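Local coordinates for protein polyketide synthase PksR (Bacillus subtilis, PDB 4U3V) that takes part in building the antibiotic polyketide bacillaene, here through its double-hotdog enoyl-isomerase domain, at residues L213-F218 / L261-D266. Numbering follows the deposited sequence.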
loop_
_atom_site.group_PDB
_atom_site.type_symbol
_atom_site.label_atom_id
_atom_site.label_comp_id
_atom_site.label_asym_id
_atom_site.label_seq_id
_atom_site.Cartn_x
_atom_site.Cartn_y
_atom_site.Cartn_z
ATOM N N LEU A 213 -0.578 6.416 -5.434
ATOM C CA LEU A 213 -0.837 7.766 -5.960
ATOM C C LEU A 213 0.326 8.215 -6.892
ATOM O O LEU A 213 0.072 8.827 -7.950
ATOM C CB LEU A 213 -0.981 8.743 -4.783
ATOM C CG LEU A 213 -2.268 8.591 -3.964
ATOM C CD1 LEU A 213 -2.194 9.449 -2.707
ATOM C CD2 LEU A 213 -3.460 8.989 -4.806
ATOM N N ALA A 214 1.550 7.852 -6.506
ATOM C CA ALA A 214 2.743 8.163 -7.339
ATOM C C ALA A 214 2.647 7.407 -8.651
ATOM O O ALA A 214 2.992 7.935 -9.710
ATOM C CB ALA A 214 4.037 7.805 -6.610
ATOM N N ILE A 215 2.209 6.159 -8.597
ATOM C CA ILE A 215 1.992 5.391 -9.828
ATOM C C ILE A 215 0.965 6.058 -10.765
ATOM O O ILE A 215 1.167 6.160 -11.961
ATOM C CB ILE A 215 1.638 3.922 -9.504
ATOM C CG1 ILE A 215 2.880 3.193 -8.970
ATOM C CG2 ILE A 215 1.094 3.226 -10.760
ATOM C CD1 ILE A 215 2.620 1.929 -8.211
ATOM N N LEU A 216 -0.151 6.525 -10.226
ATOM C CA LEU A 216 -1.108 7.239 -11.054
ATOM C C LEU A 216 -0.508 8.474 -11.703
ATOM O O LEU A 216 -0.809 8.766 -12.868
ATOM C CB LEU A 216 -2.364 7.637 -10.267
ATOM C CG LEU A 216 -3.170 6.468 -9.703
ATOM C CD1 LEU A 216 -4.292 6.981 -8.810
ATOM C CD2 LEU A 216 -3.722 5.631 -10.841
ATOM N N SER A 217 0.341 9.188 -10.959
ATOM C CA SER A 217 1.057 10.342 -11.499
ATOM C C SER A 217 2.026 9.964 -12.629
ATOM O O SER A 217 2.104 10.638 -13.654
ATOM C CB SER A 217 1.853 11.043 -10.369
ATOM O OG SER A 217 0.979 11.509 -9.340
ATOM N N PHE A 218 2.672 8.819 -12.471
ATOM C CA PHE A 218 3.507 8.256 -13.548
ATOM C C PHE A 218 2.661 8.008 -14.798
ATOM O O PHE A 218 3.053 8.376 -15.907
ATOM C CB PHE A 218 4.173 6.952 -13.077
ATOM C CG PHE A 218 4.821 6.153 -14.192
ATOM C CD1 PHE A 218 6.019 6.578 -14.760
ATOM C CD2 PHE A 218 4.236 5.003 -14.692
ATOM C CE1 PHE A 218 6.586 5.904 -15.836
ATOM C CE2 PHE A 218 4.793 4.316 -15.769
ATOM C CZ PHE A 218 5.965 4.766 -16.357
ATOM N N LEU A 261 -0.231 -3.816 -15.105
ATOM C CA LEU A 261 0.997 -3.027 -15.061
ATOM C C LEU A 261 1.597 -3.287 -13.685
ATOM O O LEU A 261 0.945 -3.036 -12.676
ATOM C CB LEU A 261 0.663 -1.524 -15.156
ATOM C CG LEU A 261 0.099 -1.133 -16.525
ATOM C CD1 LEU A 261 -0.693 0.173 -16.409
ATOM C CD2 LEU A 261 1.270 -0.935 -17.449
ATOM N N LEU A 262 2.833 -3.772 -13.645
ATOM C CA LEU A 262 3.480 -4.107 -12.361
ATOM C C LEU A 262 4.715 -3.223 -12.187
ATOM O O LEU A 262 5.466 -2.946 -13.149
ATOM C CB LEU A 262 3.932 -5.571 -12.313
ATOM C CG LEU A 262 2.822 -6.550 -11.893
ATOM C CD1 LEU A 262 1.733 -6.672 -12.946
ATOM C CD2 LEU A 262 3.388 -7.920 -11.527
ATOM N N PHE A 263 4.924 -2.797 -10.947
ATOM C CA PHE A 263 5.955 -1.822 -10.599
ATOM C C PHE A 263 6.784 -2.375 -9.463
ATOM O O PHE A 263 6.278 -3.076 -8.591
ATOM C CB PHE A 263 5.284 -0.490 -10.118
ATOM C CG PHE A 263 4.503 0.191 -11.173
ATOM C CD1 PHE A 263 5.115 1.142 -11.978
ATOM C CD2 PHE A 263 3.189 -0.194 -11.435
ATOM C CE1 PHE A 263 4.399 1.755 -13.002
ATOM C CE2 PHE A 263 2.486 0.378 -12.507
ATOM C CZ PHE A 263 3.085 1.366 -13.265
ATOM N N ASP A 264 8.063 -2.028 -9.442
ATOM C CA ASP A 264 8.854 -2.148 -8.217
ATOM C C ASP A 264 8.915 -0.821 -7.473
ATOM O O ASP A 264 8.953 0.254 -8.075
ATOM C CB ASP A 264 10.275 -2.691 -8.517
ATOM C CG ASP A 264 10.278 -4.177 -8.857
ATOM O OD1 ASP A 264 9.204 -4.839 -8.825
ATOM O OD2 ASP A 264 11.375 -4.700 -9.205
ATOM N N VAL A 265 8.923 -0.886 -6.137
ATOM C CA VAL A 265 8.882 0.335 -5.351
ATOM C C VAL A 265 9.912 0.224 -4.243
ATOM O O VAL A 265 9.829 -0.693 -3.419
ATOM C CB VAL A 265 7.512 0.533 -4.658
ATOM C CG1 VAL A 265 7.534 1.838 -3.870
ATOM C CG2 VAL A 265 6.384 0.547 -5.679
ATOM N N ASP A 266 10.879 1.141 -4.239
ATOM C CA ASP A 266 11.822 1.252 -3.090
ATOM C C ASP A 266 11.522 2.491 -2.262
ATOM O O ASP A 266 11.429 3.617 -2.750
ATOM C CB ASP A 266 13.281 1.312 -3.574
ATOM C CG ASP A 266 13.803 -0.022 -4.105
ATOM O OD1 ASP A 266 13.425 -1.093 -3.592
ATOM O OD2 ASP A 266 14.677 0.005 -5.000
#
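With chi1 of Ile215 at -71°, CG1 sits beside the backbone N and CG2 lies anti to it; with CG of Phe263 anti to its own carbonyl carbon, the isoleucine's branches lie against the phenyl ring of Phe263. CG2 makes a CH-pi contact over one face, 3.9 Å from the centroid of the Phe263 ring but displaced toward its rim; the nearest ring atom is CE2 of Phe263, 3.6 Å from CG2 of Ile215. The other branch runs along the same ring toward its root, CD1 of Ile215 coming to 3.9 Å from CG of Phe263, so the two branches together span the ring from CG to CZ. Helix 205-219 and strand 260-268 both belong to the C-terminal half of the double hotdog, where the contact joins the helix, the sausage, to the curved antiparallel sheet, the bun, with all three touching residues buried. One turn along the helix, Phe218 approaches the edge of the Phe263 ring, its CD2 3.7 Å from CE1 of Phe263. The ring planes meet at 80°, yet the pair is neither a stack nor a clean edge-to-face arrangement. Phe222 packs edge-to-face with Phe218, while the neighbouring strands add Leu283 and Ile251 against Ile215 and Leu253 against Phe263. On the helix itself, Leu213 O accepts from Ser217 N and, at 3.2 Å, from Ser217 OG, the two donors arriving from opposite faces of the carbonyl plane.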